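Local coordinates for putative GGDEF domain protein (Pseudomonas aeruginosa, PDB 7E6G) that probably catalyses the magnesium-dependent condensation of two GTP molecules into the second messenger cyclic di-GMP, with release of diphosphate, at residues A[101-104]-A[109-112]; A[133-138]-A[241-246]; A[156-161]-A[217-222]; A[160-165]-A[182-187]. All blocks are in the same frame, centred on the assembly; numbering follows the deposited sequence.

Interaction 1. Residues A[101-104]-A[109-112]; sequences SIRD and LPNR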
# COMPACT_ATOMS: atom_id res chain seq x y z
N SER A 101 16.09 25.17 15.90
CA SER A 101 17.38 24.96 16.53
C SER A 101 18.55 25.52 15.72
O SER A 101 19.58 25.85 16.32
CB SER A 101 17.56 23.47 16.85
OG SER A 101 18.26 22.79 15.83
N ILE A 102 18.44 25.69 14.41
CA ILE A 102 19.61 26.02 13.61
C ILE A 102 19.49 27.33 12.84
O ILE A 102 20.50 27.77 12.26
CB ILE A 102 19.99 24.89 12.63
CG1 ILE A 102 18.83 24.61 11.66
CG2 ILE A 102 20.43 23.65 13.38
CD1 ILE A 102 19.25 24.41 10.26
N ARG A 103 18.33 27.96 12.80
CA ARG A 103 18.19 29.21 12.05
C ARG A 103 17.92 30.37 12.99
O ARG A 103 17.22 30.22 14.01
CB ARG A 103 17.09 29.12 10.98
CG ARG A 103 17.39 28.08 9.90
CD ARG A 103 16.96 28.53 8.50
NE ARG A 103 18.10 28.89 7.64
CZ ARG A 103 18.68 28.06 6.76
NH1 ARG A 103 18.23 26.82 6.65
NH2 ARG A 103 19.70 28.47 6.01
N ASP A 104 18.52 31.51 12.67
CA ASP A 104 18.42 32.70 13.49
C ASP A 104 17.11 33.42 13.19
O ASP A 104 16.86 33.77 12.03
CB ASP A 104 19.60 33.63 13.22
CG ASP A 104 19.41 35.01 13.80
OD1 ASP A 104 19.38 35.14 15.05
OD2 ASP A 104 19.29 35.98 13.01
N LEU A 109 19.57 33.72 8.75
CA LEU A 109 20.86 33.06 8.60
C LEU A 109 20.99 31.83 9.50
O LEU A 109 20.27 31.70 10.50
CB LEU A 109 21.97 34.04 8.93
CG LEU A 109 22.10 35.14 7.91
CD1 LEU A 109 23.17 36.08 8.42
CD2 LEU A 109 22.48 34.54 6.58
N PRO A 110 21.98 31.06 9.30
CA PRO A 110 22.31 30.02 10.16
C PRO A 110 22.78 30.51 11.45
O PRO A 110 23.44 31.40 11.47
CB PRO A 110 23.45 29.47 9.48
CG PRO A 110 23.19 29.61 8.14
CD PRO A 110 22.37 30.73 7.98
N ASN A 111 22.51 29.87 12.51
CA ASN A 111 22.95 30.26 13.79
C ASN A 111 24.20 29.70 14.32
O ASN A 111 24.84 29.20 13.64
CB ASN A 111 21.82 30.18 14.73
CG ASN A 111 21.51 28.88 15.20
OD1 ASN A 111 22.09 28.00 14.96
ND2 ASN A 111 20.63 28.84 15.93
N ARG A 112 24.54 29.95 15.53
CA ARG A 112 25.72 29.48 16.11
C ARG A 112 25.82 28.04 16.20
O ARG A 112 26.79 27.59 15.99
CB ARG A 112 25.84 30.00 17.42
CG ARG A 112 26.67 31.16 17.62
CD ARG A 112 27.31 31.04 18.93
NE ARG A 112 28.15 32.14 19.07
CZ ARG A 112 29.26 32.14 19.63
NH1 ARG A 112 29.66 31.20 20.24
NH2 ARG A 112 29.88 33.16 19.66
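The carbonyl oxygen of Ile-102, in the last turn of helix 27-102, is gripped twice by the segment 109-112. Asn-111 N gives it a nearly straight hydrogen bond (N to Ile-102 O 2.9 Å, 165° at the hydrogen), and the CA-H of Pro-110 adds a weaker C-H...O contact. On the far side of the bridge, two residues on from Ile-102, the direction of donation reverses: Asp-104 N bonds to Leu-109 O at 2.8 Å. The two bonds flank Arg-103 and Pro-110, whose backbones form a single beta bridge just where the chain leaves the helix. Proline suits this place, since it has no N-H to offer and the bridge asks none of it.

Asn-111 belongs to the DxLTGLxNR sequence that opens many GGDEF domains, and its amide serves two helices. CG sits between the backbone N and the carbonyl carbon (chi1 79°), which swings the amide over the Ile-102 peptide. From there ND2 donates to Ser-101 O at 3.2 Å, with that oxygen close to the amide plane. OD1 meanwhile caps Met-114 N, making Asn-111 the N-cap of helix 112-128; asparagine fits because it pairs a donor with an acceptor.

Arg-103 and Pro-110 run side by side, the guanidinium NH2 lying 4.0 Å from Pro-110 CD, while Arg-103 NE bonds to Gly-108 O within the turn. Asp-104 brings its CB to 3.4 Å from Leu-109 O, and its OD2 accepts from Thr-107 OG1. The next residue after Asn-111, Arg-112, takes no part in the bridge; its NH1 forms a salt bridge with Glu-161 of the second subunit.

Interaction 2. Residues A[133-138]-A[241-246]; sequences YVLAML and NRADAA
Apolar contact centres on Ala-243, whose methyl points from the helix toward the strand and meets two residues at once. Its CB lies 4.2 Å from Leu-135 CB and 4.4 Å from Met-137 CB, two strand residues facing the same way. A bare methyl suits the spot, where the axes of strand and helix come within 7.7 Å, crossing at -43°.

The second kind is van der Waals contact between the thioether and a carboxylate. Met-137 extends with CG anti to the backbone N (chi1 -161°) and bends only at its last torsion, laying SD and CE obliquely across Asp-244. SD is 3.1 Å from Asp-244 OD1, and CE packs near the same oxygen at 3.7 Å. This is contact without a hydrogen bond; the polar demand of OD1 is met by a salt bridge to Arg-213 of the second subunit, which also packs on Met-137. The long, flexible methionine can thus fill the ground between sheet and subunit interface.

Helix 236-252 covers one face of the central sheet beside helix 112-128, whose Leu-119 reaches Leu-135, while strand 134-140 runs between its antiparallel neighbours 183-188 and 223-229.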
# COMPACT_ATOMS: atom_id res chain seq x y z
N TYR A 133 39.27 24.98 4.92
CA TYR A 133 38.29 26.04 4.76
C TYR A 133 38.90 27.36 5.23
O TYR A 133 39.94 27.38 5.90
CB TYR A 133 37.01 25.75 5.54
CG TYR A 133 37.26 25.53 7.01
CD1 TYR A 133 37.53 24.26 7.51
CD2 TYR A 133 37.30 26.61 7.89
CE1 TYR A 133 37.79 24.06 8.85
CE2 TYR A 133 37.53 26.43 9.24
CZ TYR A 133 37.79 25.14 9.71
OH TYR A 133 38.04 24.96 11.05
N VAL A 134 38.25 28.46 4.88
CA VAL A 134 38.65 29.73 5.47
C VAL A 134 37.50 30.27 6.29
O VAL A 134 36.33 29.95 6.07
CB VAL A 134 39.14 30.76 4.42
CG1 VAL A 134 40.08 30.10 3.40
CG2 VAL A 134 37.97 31.44 3.73
N LEU A 135 37.85 31.08 7.28
CA LEU A 135 36.94 31.64 8.25
C LEU A 135 37.07 33.15 8.20
O LEU A 135 38.19 33.68 8.32
CB LEU A 135 37.30 31.13 9.65
CG LEU A 135 36.23 30.62 10.60
CD1 LEU A 135 35.36 29.59 9.90
CD2 LEU A 135 36.95 30.02 11.79
N ALA A 136 35.96 33.85 8.00
CA ALA A 136 35.95 35.32 8.04
C ALA A 136 34.97 35.77 9.11
O ALA A 136 33.80 35.41 9.07
CB ALA A 136 35.59 35.89 6.67
N MET A 137 35.44 36.52 10.10
CA MET A 137 34.58 37.01 11.17
C MET A 137 34.41 38.51 11.02
O MET A 137 35.39 39.27 11.02
CB MET A 137 35.14 36.65 12.54
CG MET A 137 34.08 36.73 13.66
SD MET A 137 34.78 36.34 15.27
CE MET A 137 34.82 34.54 15.19
N LEU A 138 33.17 38.94 10.94
CA LEU A 138 32.78 40.28 10.55
C LEU A 138 32.04 40.91 11.73
O LEU A 138 31.21 40.26 12.35
CB LEU A 138 31.90 40.18 9.30
CG LEU A 138 31.57 41.35 8.40
CD1 LEU A 138 31.91 41.03 6.96
CD2 LEU A 138 30.08 41.68 8.55
N ASN A 241 39.27 31.24 17.09
CA ASN A 241 40.02 32.18 17.92
C ASN A 241 40.97 33.03 17.08
O ASN A 241 41.12 34.23 17.32
CB ASN A 241 40.78 31.43 19.01
CG ASN A 241 39.90 31.10 20.21
OD1 ASN A 241 38.68 31.29 20.19
ND2 ASN A 241 40.53 30.58 21.26
N ARG A 242 41.62 32.43 16.08
CA ARG A 242 42.55 33.22 15.28
C ARG A 242 41.81 34.20 14.39
O ARG A 242 42.24 35.36 14.24
CB ARG A 242 43.46 32.32 14.46
CG ARG A 242 44.74 33.05 14.01
CD ARG A 242 45.44 32.32 12.87
NE ARG A 242 45.07 30.91 12.88
CZ ARG A 242 45.56 30.00 13.73
NH1 ARG A 242 46.48 30.32 14.64
NH2 ARG A 242 45.12 28.76 13.65
N ALA A 243 40.70 33.77 13.78
CA ALA A 243 39.88 34.71 13.02
C ALA A 243 39.44 35.88 13.90
O ALA A 243 39.45 37.04 13.47
CB ALA A 243 38.66 33.98 12.45
N ASP A 244 39.09 35.58 15.14
CA ASP A 244 38.65 36.59 16.09
C ASP A 244 39.78 37.56 16.43
O ASP A 244 39.56 38.77 16.55
CB ASP A 244 38.16 35.87 17.33
CG ASP A 244 37.29 36.71 18.15
OD1 ASP A 244 36.06 36.51 18.09
OD2 ASP A 244 37.84 37.58 18.85
N ALA A 245 40.98 37.05 16.64
CA ALA A 245 42.11 37.93 16.93
C ALA A 245 42.42 38.82 15.73
O ALA A 245 42.79 39.99 15.89
CB ALA A 245 43.32 37.11 17.35
N ALA A 246 42.25 38.28 14.52
CA ALA A 246 42.42 39.11 13.32
C ALA A 246 41.39 40.23 13.29
O ALA A 246 41.72 41.39 13.03
CB ALA A 246 42.34 38.25 12.06

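Interaction 3. Residues A[156-161]-A[217-222]; sequences DRVLVE and EALSVT. With G2P (phosphomethylphosphonic acid guanylate ester), chain H.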
# COMPACT_ATOMS: atom_id res chain seq x y z
N ASP A 156 17.91 46.50 13.58
CA ASP A 156 17.52 45.15 13.19
C ASP A 156 17.31 45.07 11.69
O ASP A 156 17.76 44.12 11.03
CB ASP A 156 16.23 44.74 13.92
CG ASP A 156 16.47 44.23 15.36
OD1 ASP A 156 17.64 44.18 15.83
OD2 ASP A 156 15.46 43.87 16.02
N ARG A 157 16.62 46.06 11.13
CA ARG A 157 16.51 46.15 9.67
C ARG A 157 17.89 46.19 9.04
O ARG A 157 18.14 45.51 8.03
CB ARG A 157 15.69 47.37 9.29
CG ARG A 157 14.25 47.18 9.73
CD ARG A 157 13.30 47.49 8.62
NE ARG A 157 13.18 48.93 8.49
CZ ARG A 157 13.61 49.63 7.44
NH1 ARG A 157 14.18 49.02 6.39
NH2 ARG A 157 13.46 50.94 7.44
N VAL A 158 18.81 46.95 9.63
CA VAL A 158 20.16 47.04 9.11
C VAL A 158 20.82 45.66 9.08
O VAL A 158 21.44 45.27 8.08
CB VAL A 158 20.98 48.05 9.94
CG1 VAL A 158 22.47 47.86 9.69
CG2 VAL A 158 20.57 49.45 9.58
N LEU A 159 20.69 44.91 10.17
CA LEU A 159 21.28 43.58 10.23
C LEU A 159 20.65 42.64 9.20
O LEU A 159 21.36 41.83 8.59
CB LEU A 159 21.13 43.01 11.64
CG LEU A 159 22.01 43.66 12.70
CD1 LEU A 159 21.72 43.04 14.04
CD2 LEU A 159 23.48 43.49 12.35
N VAL A 160 19.33 42.73 9.00
CA VAL A 160 18.71 41.92 7.96
C VAL A 160 19.31 42.26 6.60
O VAL A 160 19.63 41.37 5.81
CB VAL A 160 17.17 42.09 7.96
CG1 VAL A 160 16.57 41.57 6.66
CG2 VAL A 160 16.53 41.39 9.14
N GLU A 161 19.48 43.54 6.32
CA GLU A 161 19.99 43.93 5.01
C GLU A 161 21.44 43.50 4.83
O GLU A 161 21.86 43.12 3.72
CB GLU A 161 19.85 45.44 4.84
CG GLU A 161 18.43 45.87 4.62
CD GLU A 161 17.98 45.56 3.22
OE1 GLU A 161 18.12 46.45 2.34
OE2 GLU A 161 17.47 44.42 3.00
N GLU A 217 16.02 59.23 6.25
CA GLU A 217 17.46 59.04 6.18
C GLU A 217 17.77 57.68 5.57
O GLU A 217 16.95 56.76 5.60
CB GLU A 217 18.13 59.17 7.57
CG GLU A 217 18.10 60.61 8.11
CD GLU A 217 18.82 60.78 9.44
OE1 GLU A 217 18.14 60.69 10.48
OE2 GLU A 217 20.05 61.01 9.45
N ALA A 218 18.95 57.56 4.96
CA ALA A 218 19.40 56.32 4.33
C ALA A 218 20.74 55.94 4.94
O ALA A 218 21.76 56.59 4.65
CB ALA A 218 19.51 56.47 2.81
N LEU A 219 20.75 54.90 5.78
CA LEU A 219 21.90 54.54 6.59
C LEU A 219 22.90 53.73 5.79
O LEU A 219 22.53 52.86 4.99
CB LEU A 219 21.47 53.72 7.81
CG LEU A 219 20.71 54.35 8.97
CD1 LEU A 219 19.53 55.18 8.50
CD2 LEU A 219 20.21 53.28 9.95
N SER A 220 24.17 54.02 6.01
CA SER A 220 25.28 53.22 5.51
C SER A 220 26.18 52.82 6.67
O SER A 220 26.24 53.51 7.70
CB SER A 220 26.08 53.96 4.46
OG SER A 220 25.36 54.03 3.24
N VAL A 221 26.86 51.68 6.51
CA VAL A 221 27.65 51.12 7.59
C VAL A 221 28.93 50.55 7.01
O VAL A 221 29.07 50.34 5.80
CB VAL A 221 26.91 50.01 8.35
CG1 VAL A 221 25.66 50.57 9.02
CG2 VAL A 221 26.57 48.88 7.39
N THR A 222 29.88 50.31 7.89
CA THR A 222 31.07 49.55 7.55
C THR A 222 31.18 48.40 8.52
O THR A 222 30.56 48.38 9.59
CB THR A 222 32.33 50.42 7.61
OG1 THR A 222 32.43 50.98 8.92
CG2 THR A 222 32.28 51.53 6.55
PG G2P H . 32.63 48.89 17.28
O1G G2P H . 32.93 47.73 16.75
O2G G2P H . 32.58 49.84 16.40
O3G G2P H . 33.30 49.20 18.39
O3B G2P H . 31.21 48.56 17.75
PB G2P H . 29.91 49.23 18.34
O1B G2P H . 29.04 48.90 17.44
O2B G2P H . 30.00 50.52 18.62
C3A G2P H . 29.46 48.54 19.86
PA G2P H . 29.41 46.94 20.21
O1A G2P H . 30.24 47.33 21.25
O2A G2P H . 29.90 46.60 18.91
O5' G2P H . 27.97 47.25 20.37
C5' G2P H . 26.97 46.83 19.44
C4' G2P H . 25.58 47.06 19.95
O4' G2P H . 24.95 46.03 19.45
C3' G2P H . 25.51 46.71 21.33
O3' G2P H . 25.18 47.85 22.02
C2' G2P H . 24.42 45.71 21.31
O2' G2P H . 23.50 45.80 22.32
C1' G2P H . 23.79 46.02 20.07
N9 G2P H . 23.00 44.95 19.60
C8 G2P H . 23.33 43.73 19.89
N7 G2P H . 22.50 42.89 19.37
C5 G2P H . 21.63 43.55 18.72
C6 G2P H . 20.60 43.16 18.01
O6 G2P H . 20.28 42.03 17.86
N1 G2P H . 19.83 44.11 17.40
C2 G2P H . 20.15 45.41 17.57
N2 G2P H . 19.45 46.24 17.00
N3 G2P H . 21.19 45.74 18.31
C4 G2P H . 21.95 44.83 18.86
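Val-158 reaches both Leu-219 and Val-221, one with each methyl. CG2 lies 3.9 Å from Leu-219 CD2, the two side chains crossing at about a right angle, and CG1 lies 4.2 Å from Val-221 CG1. With CG1 anti to the backbone N (chi1 163°), the branches spread along the partner segment and span two residues that face the helix, with Ser-220 turned away between them. A beta-branched residue is apt here, offering two short, rigid arms; no hydrogen bond crosses the contact.

On another side of the helix, the same segment reads the base of the bound GTP analogue. Asp-156 OD1 accepts from guanine N1 at 2.7 Å and from N2 at 3.0 Å, a pairing suited to guanine because it presents two adjacent donors to one carboxylate oxygen. Leu-159 adds van der Waals contact, its CD1 4.0 Å from N1 of the base, and Asn-147 OD1 also bonds to the nucleotide.

Second-shell packing holds the two segments: Phe-143 of helix 143-150 touches Val-158 and Leu-159, while Val-146 and Trp-150 of that helix touch Leu-219. Helix 152-168 thereby lies against helix 143-150 and the small antiparallel hairpin of strands 212-214 and 217-219.

Interaction 4. Residues A[160-165]-A[182-187]; sequences VEIARA and EEFLLL. With MG (magnesium ion), chain G; G2P (phosphomethylphosphonic acid guanylate ester), chain H.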
# COMPACT_ATOMS: atom_id res chain seq x y z
N VAL A 160 19.33 42.73 9.00
CA VAL A 160 18.71 41.92 7.96
C VAL A 160 19.31 42.26 6.60
O VAL A 160 19.63 41.37 5.81
CB VAL A 160 17.17 42.09 7.96
CG1 VAL A 160 16.57 41.57 6.66
CG2 VAL A 160 16.53 41.39 9.14
N GLU A 161 19.48 43.54 6.32
CA GLU A 161 19.99 43.93 5.01
C GLU A 161 21.44 43.50 4.83
O GLU A 161 21.86 43.12 3.72
CB GLU A 161 19.85 45.44 4.84
CG GLU A 161 18.43 45.87 4.62
CD GLU A 161 17.98 45.56 3.22
OE1 GLU A 161 18.12 46.45 2.34
OE2 GLU A 161 17.47 44.42 3.00
N ILE A 162 22.23 43.58 5.90
CA ILE A 162 23.59 43.07 5.84
C ILE A 162 23.57 41.59 5.52
O ILE A 162 24.34 41.11 4.67
CB ILE A 162 24.33 43.37 7.16
CG1 ILE A 162 24.68 44.86 7.23
CG2 ILE A 162 25.59 42.53 7.29
CD1 ILE A 162 25.28 45.30 8.54
N ALA A 163 22.66 40.85 6.15
CA ALA A 163 22.57 39.41 5.90
C ALA A 163 22.23 39.13 4.44
O ALA A 163 22.87 38.29 3.79
CB ALA A 163 21.53 38.78 6.83
N ARG A 164 21.22 39.82 3.91
CA ARG A 164 20.85 39.64 2.52
C ARG A 164 22.03 39.92 1.61
O ARG A 164 22.36 39.12 0.71
CB ARG A 164 19.67 40.54 2.15
CG ARG A 164 18.31 39.89 2.35
CD ARG A 164 17.17 40.84 2.00
NE ARG A 164 16.04 40.72 2.93
CZ ARG A 164 15.14 41.68 3.13
NH1 ARG A 164 15.24 42.83 2.47
NH2 ARG A 164 14.13 41.50 3.99
N ALA A 165 22.72 41.03 1.86
CA ALA A 165 23.81 41.45 0.99
C ALA A 165 24.94 40.45 1.00
O ALA A 165 25.48 40.10 -0.06
CB ALA A 165 24.32 42.83 1.40
N GLU A 182 25.92 41.59 16.58
CA GLU A 182 26.26 42.27 15.35
C GLU A 182 27.56 41.70 14.79
O GLU A 182 28.41 42.42 14.25
CB GLU A 182 26.37 43.79 15.57
CG GLU A 182 26.76 44.18 17.00
CD GLU A 182 28.23 44.60 17.11
OE1 GLU A 182 29.00 43.92 17.84
OE2 GLU A 182 28.62 45.61 16.47
N GLU A 183 27.73 40.39 14.94
CA GLU A 183 28.87 39.67 14.38
C GLU A 183 28.36 38.56 13.47
O GLU A 183 27.32 37.95 13.74
CB GLU A 183 29.75 39.07 15.48
CG GLU A 183 30.40 40.07 16.39
CD GLU A 183 30.69 39.48 17.77
OE1 GLU A 183 29.72 39.17 18.51
OE2 GLU A 183 31.88 39.32 18.11
N PHE A 184 29.11 38.30 12.40
CA PHE A 184 28.78 37.26 11.45
C PHE A 184 30.02 36.42 11.18
O PHE A 184 31.14 36.93 11.14
CB PHE A 184 28.27 37.85 10.12
CG PHE A 184 27.00 38.67 10.24
CD1 PHE A 184 27.06 40.03 10.53
CD2 PHE A 184 25.76 38.09 10.01
CE1 PHE A 184 25.92 40.78 10.61
CE2 PHE A 184 24.59 38.85 10.09
CZ PHE A 184 24.67 40.20 10.39
N LEU A 185 29.81 35.13 11.00
CA LEU A 185 30.90 34.21 10.71
C LEU A 185 30.67 33.63 9.32
O LEU A 185 29.65 32.99 9.07
CB LEU A 185 30.99 33.10 11.76
CG LEU A 185 32.23 32.22 11.58
CD1 LEU A 185 33.51 33.04 11.62
CD2 LEU A 185 32.27 31.14 12.65
N LEU A 186 31.60 33.90 8.42
CA LEU A 186 31.61 33.33 7.09
C LEU A 186 32.49 32.09 7.13
O LEU A 186 33.64 32.15 7.58
CB LEU A 186 32.14 34.35 6.07
CG LEU A 186 31.20 35.39 5.43
CD1 LEU A 186 30.23 36.06 6.43
CD2 LEU A 186 31.99 36.46 4.70
N LEU A 187 31.94 30.96 6.69
CA LEU A 187 32.71 29.74 6.48
C LEU A 187 32.76 29.45 4.98
O LEU A 187 31.72 29.23 4.34
CB LEU A 187 32.11 28.56 7.24
CG LEU A 187 32.77 27.22 6.93
CD1 LEU A 187 34.04 27.06 7.70
CD2 LEU A 187 31.82 26.11 7.30
MG MG G . 30.41 46.42 16.62
PG G2P H . 32.63 48.89 17.28
O1G G2P H . 32.93 47.73 16.75
O2G G2P H . 32.58 49.84 16.40
O3G G2P H . 33.30 49.20 18.39
O3B G2P H . 31.21 48.56 17.75
PB G2P H . 29.91 49.23 18.34
O1B G2P H . 29.04 48.90 17.44
O2B G2P H . 30.00 50.52 18.62
C3A G2P H . 29.46 48.54 19.86
PA G2P H . 29.41 46.94 20.21
O1A G2P H . 30.24 47.33 21.25
O2A G2P H . 29.90 46.60 18.91
O5' G2P H . 27.97 47.25 20.37
C5' G2P H . 26.97 46.83 19.44
C4' G2P H . 25.58 47.06 19.95
O4' G2P H . 24.95 46.03 19.45
C3' G2P H . 25.51 46.71 21.33
O3' G2P H . 25.18 47.85 22.02
C2' G2P H . 24.42 45.71 21.31
O2' G2P H . 23.50 45.80 22.32
C1' G2P H . 23.79 46.02 20.07
N9 G2P H . 23.00 44.95 19.60
C8 G2P H . 23.33 43.73 19.89
N7 G2P H . 22.50 42.89 19.37
C5 G2P H . 21.63 43.55 18.72
C6 G2P H . 20.60 43.16 18.01
O6 G2P H . 20.28 42.03 17.86
N1 G2P H . 19.83 44.11 17.40
C2 G2P H . 20.15 45.41 17.57
N2 G2P H . 19.45 46.24 17.00
N3 G2P H . 21.19 45.74 18.31
C4 G2P H . 21.95 44.83 18.86
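Ile-162 and Phe-184 make the close part of this contact. Ile-162 CG2, the branch anti to the backbone N, approaches Phe-184 CE1 to 3.8 Å and CZ to 4.0 Å, the two side chains crossing at a slant. The ring stands up from its strand with CG anti to the carbonyl carbon (chi1 -61°), which carries its far end to the helix. The large phenyl ring suits this span, since the nearest CA atoms, those of Ala-163 and Phe-184, are 8.6 Å apart. On the other flank of the ring the touch is looser: Ala-163 CB stays 4.5 Å from CE2.

Toward solvent the helix changes character. Arg-164, exposed, pairs its NH1 with Glu-161 OE2 at 2.8 Å, one turn back, while CG1 of Val-160 lies against one face of its guanidinium, offset toward the rim.

Phe-184 closes the GGEEF sequence, this protein's version of the GGDEF motif, and Glu-182 is its middle residue. Glu-182 OE2 binds the magnesium ion at 2.0 Å; Asp-139 OD1, the Val-140 carbonyl and two nucleotide oxygens, O3B and O2A, also bind the metal.

Strand 183-188 lies between strands 175-178 and 134-140, antiparallel to both; Phe-184 faces helix 152-168, whereas Leu-185 and Leu-187 pack on helix 112-128.

How the interactions relate
Interactions 2 and 4 share the central sheet: strands 134-140 and 183-188 are neighbours, with probable hydrogen bonds from Leu-186 N to Ala-136 O (2.7 Å) and from Leu-138 N to Phe-184 O (2.9 Å). Interaction 1 joins interaction 4 through Leu-109, whose CD1 packs 3.5 Å from both Phe-184 CE2 and Ala-163 CB, so the junction after the long helix adjoins the catalytic domain's core. Interactions 3 and 4 use successive turns of helix 152-168, sharing Val-160 and Glu-161, and serve opposite ends of one nucleotide: guanine in interaction 3, phosphates and magnesium in interaction 4. Interaction 2 stands farther off, Met-137 about 11 Å from the metal by its side chain.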